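Long-range contacts in NAD-dependent epimerase/dehydratase domain-containing protein (Ruegeria pomeroyi DSS-3, PDB 3IUS), which is of unknown function but, as a member of the NAD-dependent epimerase/dehydratase family, probably binds a nicotinamide cofactor on a Rossmann-type fold: residues 150-155 and 181-186; 185-190 and 268-273. One frame throughout, in Å; residues are numbered along the deposited sequence.

Contact 1. Residues 150-155 and 181-186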
loop_
_atom_site.group_PDB
_atom_site.type_symbol
_atom_site.label_atom_id
_atom_site.label_comp_id
_atom_site.label_asym_id
_atom_site.label_seq_id
_atom_site.Cartn_x
_atom_site.Cartn_y
_atom_site.Cartn_z
ATOM N N ARG A 150 -3.213 -6.418 0.808
ATOM C CA ARG A 150 -4.127 -5.499 0.155
ATOM C C ARG A 150 -4.148 -4.192 0.929
ATOM O O ARG A 150 -4.770 -4.077 1.987
ATOM C CB ARG A 150 -5.519 -6.129 0.008
ATOM C CG ARG A 150 -5.451 -7.486 -0.715
ATOM C CD ARG A 150 -6.811 -8.161 -0.899
ATOM N NE ARG A 150 -6.685 -9.342 -1.755
ATOM C CZ ARG A 150 -7.533 -10.368 -1.762
ATOM N NH1 ARG A 150 -8.582 -10.370 -0.946
ATOM N NH2 ARG A 150 -7.328 -11.396 -2.581
ATOM N N LEU A 151 -3.438 -3.212 0.384
ATOM C CA LEU A 151 -3.210 -1.944 1.062
ATOM C C LEU A 151 -4.362 -0.984 0.827
ATOM O O LEU A 151 -4.877 -0.878 -0.282
ATOM C CB LEU A 151 -1.900 -1.313 0.581
ATOM C CG LEU A 151 -0.618 -2.137 0.694
ATOM C CD1 LEU A 151 0.579 -1.361 0.141
ATOM C CD2 LEU A 151 -0.367 -2.551 2.134
ATOM N N ALA A 152 -4.771 -0.298 1.885
ATOM C CA ALA A 152 -5.730 0.784 1.757
ATOM C C ALA A 152 -4.997 2.025 1.250
ATOM O O ALA A 152 -3.821 1.958 0.880
ATOM C CB ALA A 152 -6.408 1.047 3.097
ATOM N N GLY A 153 -5.694 3.155 1.212
ATOM C CA GLY A 153 -5.080 4.412 0.812
ATOM C C GLY A 153 -3.983 4.825 1.778
ATOM O O GLY A 153 -4.222 4.978 2.980
ATOM N N ILE A 154 -2.777 5.005 1.256
ATOM C CA ILE A 154 -1.610 5.255 2.095
ATOM C C ILE A 154 -1.439 6.726 2.478
ATOM O O ILE A 154 -1.584 7.620 1.638
ATOM C CB ILE A 154 -0.323 4.761 1.407
ATOM C CG1 ILE A 154 -0.460 3.283 1.020
ATOM C CG2 ILE A 154 0.883 4.971 2.314
ATOM C CD1 ILE A 154 0.643 2.788 0.119
ATOM N N TYR A 155 -1.134 6.968 3.748
ATOM C CA TYR A 155 -0.752 8.303 4.199
ATOM C C TYR A 155 0.363 8.228 5.234
ATOM O O TYR A 155 0.670 7.156 5.766
ATOM C CB TYR A 155 -1.959 9.099 4.717
ATOM C CG TYR A 155 -2.409 8.776 6.136
ATOM C CD1 TYR A 155 -2.241 9.698 7.165
ATOM C CD2 TYR A 155 -3.024 7.561 6.443
ATOM C CE1 TYR A 155 -2.663 9.419 8.460
ATOM C CE2 TYR A 155 -3.451 7.273 7.740
ATOM C CZ TYR A 155 -3.259 8.204 8.745
ATOM O OH TYR A 155 -3.685 7.934 10.030
ATOM N N SER A 181 -11.001 3.635 2.769
ATOM C CA SER A 181 -10.110 3.022 3.729
ATOM C C SER A 181 -8.742 3.682 3.677
ATOM O O SER A 181 -8.236 4.009 2.597
ATOM C CB SER A 181 -9.960 1.527 3.444
ATOM O OG SER A 181 -11.225 0.932 3.266
ATOM N N ARG A 182 -8.144 3.856 4.852
ATOM C CA ARG A 182 -6.811 4.433 4.972
ATOM C C ARG A 182 -5.884 3.570 5.818
ATOM O O ARG A 182 -6.335 2.841 6.698
ATOM C CB ARG A 182 -6.886 5.807 5.631
ATOM C CG ARG A 182 -8.096 6.632 5.269
ATOM C CD ARG A 182 -7.907 8.051 5.773
ATOM N NE ARG A 182 -6.657 8.616 5.271
ATOM C CZ ARG A 182 -5.967 9.584 5.870
ATOM N NH1 ARG A 182 -6.391 10.112 7.011
ATOM N NH2 ARG A 182 -4.843 10.020 5.331
ATOM N N ILE A 183 -4.583 3.713 5.580
ATOM C CA ILE A 183 -3.556 3.089 6.406
ATOM C C ILE A 183 -2.314 3.980 6.501
ATOM O O ILE A 183 -1.871 4.543 5.505
ATOM C CB ILE A 183 -3.169 1.698 5.859
ATOM C CG1 ILE A 183 -2.254 0.962 6.842
ATOM C CG2 ILE A 183 -2.516 1.815 4.481
ATOM C CD1 ILE A 183 -2.943 0.501 8.104
ATOM N N HIS A 184 -1.774 4.121 7.707
ATOM C CA HIS A 184 -0.551 4.889 7.918
ATOM C C HIS A 184 0.645 4.047 7.500
ATOM O O HIS A 184 0.701 2.848 7.794
ATOM C CB HIS A 184 -0.415 5.314 9.381
ATOM C CG HIS A 184 0.713 6.268 9.625
ATOM N ND1 HIS A 184 0.510 7.595 9.941
ATOM C CD2 HIS A 184 2.054 6.090 9.583
ATOM C CE1 HIS A 184 1.680 8.192 10.090
ATOM N NE2 HIS A 184 2.631 7.300 9.880
ATOM N N VAL A 185 1.592 4.670 6.806
ATOM C CA VAL A 185 2.742 3.948 6.263
ATOM C C VAL A 185 3.555 3.212 7.338
ATOM O O VAL A 185 4.101 2.125 7.084
ATOM C CB VAL A 185 3.644 4.875 5.405
ATOM C CG1 VAL A 185 4.281 5.969 6.259
ATOM C CG2 VAL A 185 4.691 4.064 4.651
ATOM N N GLU A 186 3.622 3.780 8.539
ATOM C CA GLU A 186 4.311 3.110 9.646
ATOM C C GLU A 186 3.651 1.781 10.008
ATOM O O GLU A 186 4.328 0.814 10.361
ATOM C CB GLU A 186 4.408 4.015 10.876
ATOM C CG GLU A 186 5.534 5.042 10.799
ATOM C CD GLU A 186 6.923 4.410 10.826
ATOM O OE1 GLU A 186 7.898 5.099 10.452
ATOM O OE2 GLU A 186 7.043 3.232 11.223
#

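Contact 2. Residues 185-190 and 268-273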
loop_
_atom_site.group_PDB
_atom_site.type_symbol
_atom_site.label_atom_id
_atom_site.label_comp_id
_atom_site.label_asym_id
_atom_site.label_seq_id
_atom_site.Cartn_x
_atom_site.Cartn_y
_atom_site.Cartn_z
ATOM N N VAL A 185 1.592 4.670 6.806
ATOM C CA VAL A 185 2.742 3.948 6.263
ATOM C C VAL A 185 3.555 3.212 7.338
ATOM O O VAL A 185 4.101 2.125 7.084
ATOM C CB VAL A 185 3.644 4.875 5.405
ATOM C CG1 VAL A 185 4.281 5.969 6.259
ATOM C CG2 VAL A 185 4.691 4.064 4.651
ATOM N N GLU A 186 3.622 3.780 8.539
ATOM C CA GLU A 186 4.311 3.110 9.646
ATOM C C GLU A 186 3.651 1.781 10.008
ATOM O O GLU A 186 4.328 0.814 10.361
ATOM C CB GLU A 186 4.408 4.015 10.876
ATOM C CG GLU A 186 5.534 5.042 10.799
ATOM C CD GLU A 186 6.923 4.410 10.826
ATOM O OE1 GLU A 186 7.898 5.099 10.452
ATOM O OE2 GLU A 186 7.043 3.232 11.223
ATOM N N ASP A 187 2.323 1.738 9.923
ATOM C CA ASP A 187 1.587 0.520 10.218
ATOM C C ASP A 187 1.753 -0.528 9.122
ATOM O O ASP A 187 1.765 -1.731 9.395
ATOM C CB ASP A 187 0.115 0.830 10.495
ATOM C CG ASP A 187 -0.106 1.349 11.908
ATOM O OD1 ASP A 187 0.648 0.922 12.813
ATOM O OD2 ASP A 187 -1.015 2.183 12.115
ATOM N N ILE A 188 1.897 -0.082 7.880
ATOM C CA ILE A 188 2.248 -1.020 6.821
ATOM C C ILE A 188 3.594 -1.671 7.146
ATOM O O ILE A 188 3.765 -2.895 7.019
ATOM C CB ILE A 188 2.336 -0.342 5.445
ATOM C CG1 ILE A 188 1.012 0.349 5.099
ATOM C CG2 ILE A 188 2.708 -1.378 4.386
ATOM C CD1 ILE A 188 1.078 1.242 3.850
ATOM N N ALA A 189 4.549 -0.854 7.580
ATOM C CA ALA A 189 5.878 -1.354 7.925
ATOM C C ALA A 189 5.798 -2.416 9.025
ATOM O O ALA A 189 6.491 -3.435 8.971
ATOM C CB ALA A 189 6.790 -0.205 8.342
ATOM N N GLN A 190 4.934 -2.173 10.010
ATOM C CA GLN A 190 4.698 -3.121 11.091
ATOM C C GLN A 190 4.212 -4.461 10.561
ATOM O O GLN A 190 4.713 -5.521 10.943
ATOM C CB GLN A 190 3.653 -2.575 12.065
ATOM C CG GLN A 190 4.198 -1.667 13.143
ATOM C CD GLN A 190 3.320 -1.674 14.383
ATOM O OE1 GLN A 190 3.714 -2.181 15.431
ATOM N NE2 GLN A 190 2.116 -1.130 14.260
ATOM N N LEU A 268 -2.034 -1.636 15.751
ATOM C CA LEU A 268 -1.937 -0.390 15.003
ATOM C C LEU A 268 -1.442 0.787 15.844
ATOM O O LEU A 268 -1.946 1.040 16.941
ATOM C CB LEU A 268 -3.286 -0.040 14.379
ATOM C CG LEU A 268 -3.913 -1.029 13.396
ATOM C CD1 LEU A 268 -5.235 -0.449 12.870
ATOM C CD2 LEU A 268 -2.946 -1.345 12.257
ATOM N N LYS A 269 -0.449 1.495 15.315
ATOM C CA LYS A 269 0.051 2.721 15.929
ATOM C C LYS A 269 -0.963 3.828 15.717
ATOM O O LYS A 269 -1.124 4.716 16.558
ATOM C CB LYS A 269 1.375 3.150 15.291
ATOM C CG LYS A 269 2.561 2.247 15.570
ATOM C CD LYS A 269 3.761 2.677 14.727
ATOM C CE LYS A 269 5.074 2.137 15.285
ATOM N NZ LYS A 269 5.198 0.657 15.158
ATOM N N TYR A 270 -1.631 3.785 14.572
ATOM C CA TYR A 270 -2.607 4.811 14.223
ATOM C C TYR A 270 -3.913 4.159 13.777
ATOM O O TYR A 270 -4.161 3.999 12.587
ATOM C CB TYR A 270 -2.061 5.737 13.133
ATOM C CG TYR A 270 -0.697 6.316 13.445
ATOM C CD1 TYR A 270 -0.552 7.345 14.367
ATOM C CD2 TYR A 270 0.441 5.845 12.806
ATOM C CE1 TYR A 270 0.697 7.880 14.657
ATOM C CE2 TYR A 270 1.695 6.374 13.089
ATOM C CZ TYR A 270 1.814 7.393 14.011
ATOM O OH TYR A 270 3.058 7.918 14.288
ATOM N N PRO A 271 -4.758 3.779 14.745
ATOM C CA PRO A 271 -6.015 3.060 14.492
ATOM C C PRO A 271 -7.019 3.845 13.657
ATOM O O PRO A 271 -7.904 3.252 13.047
ATOM C CB PRO A 271 -6.574 2.833 15.907
ATOM C CG PRO A 271 -5.863 3.845 16.753
ATOM C CD PRO A 271 -4.493 3.895 16.185
ATOM N N ASN A 272 -6.880 5.167 13.629
ATOM C CA ASN A 272 -7.798 6.002 12.868
ATOM C C ASN A 272 -7.143 7.292 12.393
ATOM O O ASN A 272 -6.051 7.647 12.847
ATOM C CB ASN A 272 -9.084 6.290 13.663
ATOM C CG ASN A 272 -8.846 7.167 14.886
ATOM O OD1 ASN A 272 -8.635 8.383 14.769
ATOM N ND2 ASN A 272 -8.912 6.564 16.071
ATOM N N TYR A 273 -7.818 7.978 11.472
ATOM C CA TYR A 273 -7.273 9.160 10.806
ATOM C C TYR A 273 -7.069 10.325 11.763
ATOM O O TYR A 273 -6.200 11.163 11.540
ATOM C CB TYR A 273 -8.169 9.601 9.636
ATOM C CG TYR A 273 -9.452 10.270 10.063
ATOM C CD1 TYR A 273 -9.588 11.652 10.030
ATOM C CD2 TYR A 273 -10.531 9.523 10.500
ATOM C CE1 TYR A 273 -10.763 12.261 10.427
ATOM C CE2 TYR A 273 -11.701 10.120 10.897
ATOM C CZ TYR A 273 -11.813 11.490 10.859
ATOM O OH TYR A 273 -12.985 12.070 11.263
HETATM O O HOH W 1 -2.740 2.982 10.144
#

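Contact 1. Residues 150-155 and 181-186
Ala152 packs its CB against Ser181, 3.6 Å from Ser181 CB, where strand 146-155 of the Rossmann-type sheet takes up parallel pairing with the short strand 182-184. Gly153 then works from both backbone ends: its N donates to Ser181 O and its O accepts from Ile183 N at 2.9 Å. Ile154 points to the face it shares with Ile183, opposite the one taken by Tyr155, Arg182 and His184; its CG1 lies 4.3 Å from Ile183 CG2 and its CG2 meets Val185 CB. Tyr15 and Thr16 of helix 15-24 cover this face.

Tyr155 makes the largest share of the contact, and its N donates to Ile183 O. With CG lodged between its backbone N and carbonyl carbon (chi1 80°), the ring lies back across strand 182-184, between Arg182 and His184. The guanidinium sits over one face as a cation-pi partner, its plane tilted 33° from the ring, Arg182 CZ 3.7 Å from the centroid of the Tyr155 ring, while the edge of His184 meets the opposite face in a T-shaped pair, planes at 73°. Arg182 NH1 is buried here with no polar partner. Replacing Tyr155 by an alanine would probably leave a gap between Arg182 and His184 and set the guanidinium free to turn. The pairing closes at the first turn of helix 185-197, where Val185 N reaches Tyr155 O at 2.8 Å.

Contact 2. Residues 185-190 and 268-273
Asp187, in the first turns of helix 185-197, holds out its carboxylate to two consecutive backbone N-H groups of the loop that leads into helix 273-282. Lys269 N gives an almost straight bond (169°) to Asp187 OD1 at 2.8 Å, while Tyr270 N reaches the syn lone pair of Asp187 OD2 at 3.0 Å. A third donor comes from the helix itself: Gln190 NE2, one turn on, approaches Asp187 OD1 nearly end-on at 2.9 Å, and also bonds Arg267 O. This fixes the rotation of the carboxylate. Leu268 CD2 packs beside it, 3.9 Å from Asp187 CG, and a water lies 2.7 Å from Asp187 OD2, within bonding distance of Tyr270 O as well. The Tyr270 ring brings its edge to Glu186 CB, while its hydroxyl is tied to Glu285 O near the chain's end.

Toward solvent the fit slackens. The exposed Lys269 runs its methylenes past Gln190 and Glu186, with Lys269 CD 4.1 Å from Glu186 CB; the chain is extended beyond CG and bends at its last torsion (chi4 68°). Lys269 NZ comes beside the Gln190 amide without good hydrogen-bond geometry, and stays 5.1 Å from Glu186 OE2, too far for an ion pair. The loop is therefore gripped mainly through its backbone. Ringed by N-H donors and a water rather than by a countercharge, the Asp187 carboxylate is probably kept ionised by neutral groups, with the nearby lysine adding at most a long-range pull.

How the contacts relate
Contacts 1 and 2 share Val185 and Glu186, so helix 185-197 begins where the first ends and carries straight into the second. Contact 1 belongs to the parallel sheet, held by regular backbone bonds and a Tyr155 ring with a guanidinium over one face and a histidine edge at the other. Both are partly buried, but contact 2 lies farther from the chain centre and ends in an exposed lysine; it ties an irregular loop to the helix through one acidic side chain. They meet directly: the His184 and Tyr270 rings pack together, Arg182 touches Tyr273, and on the sheet's other face Ile183 packs on Ile188. The C-terminal segment is thereby laid against the cluster formed at 150-155 and 181-186.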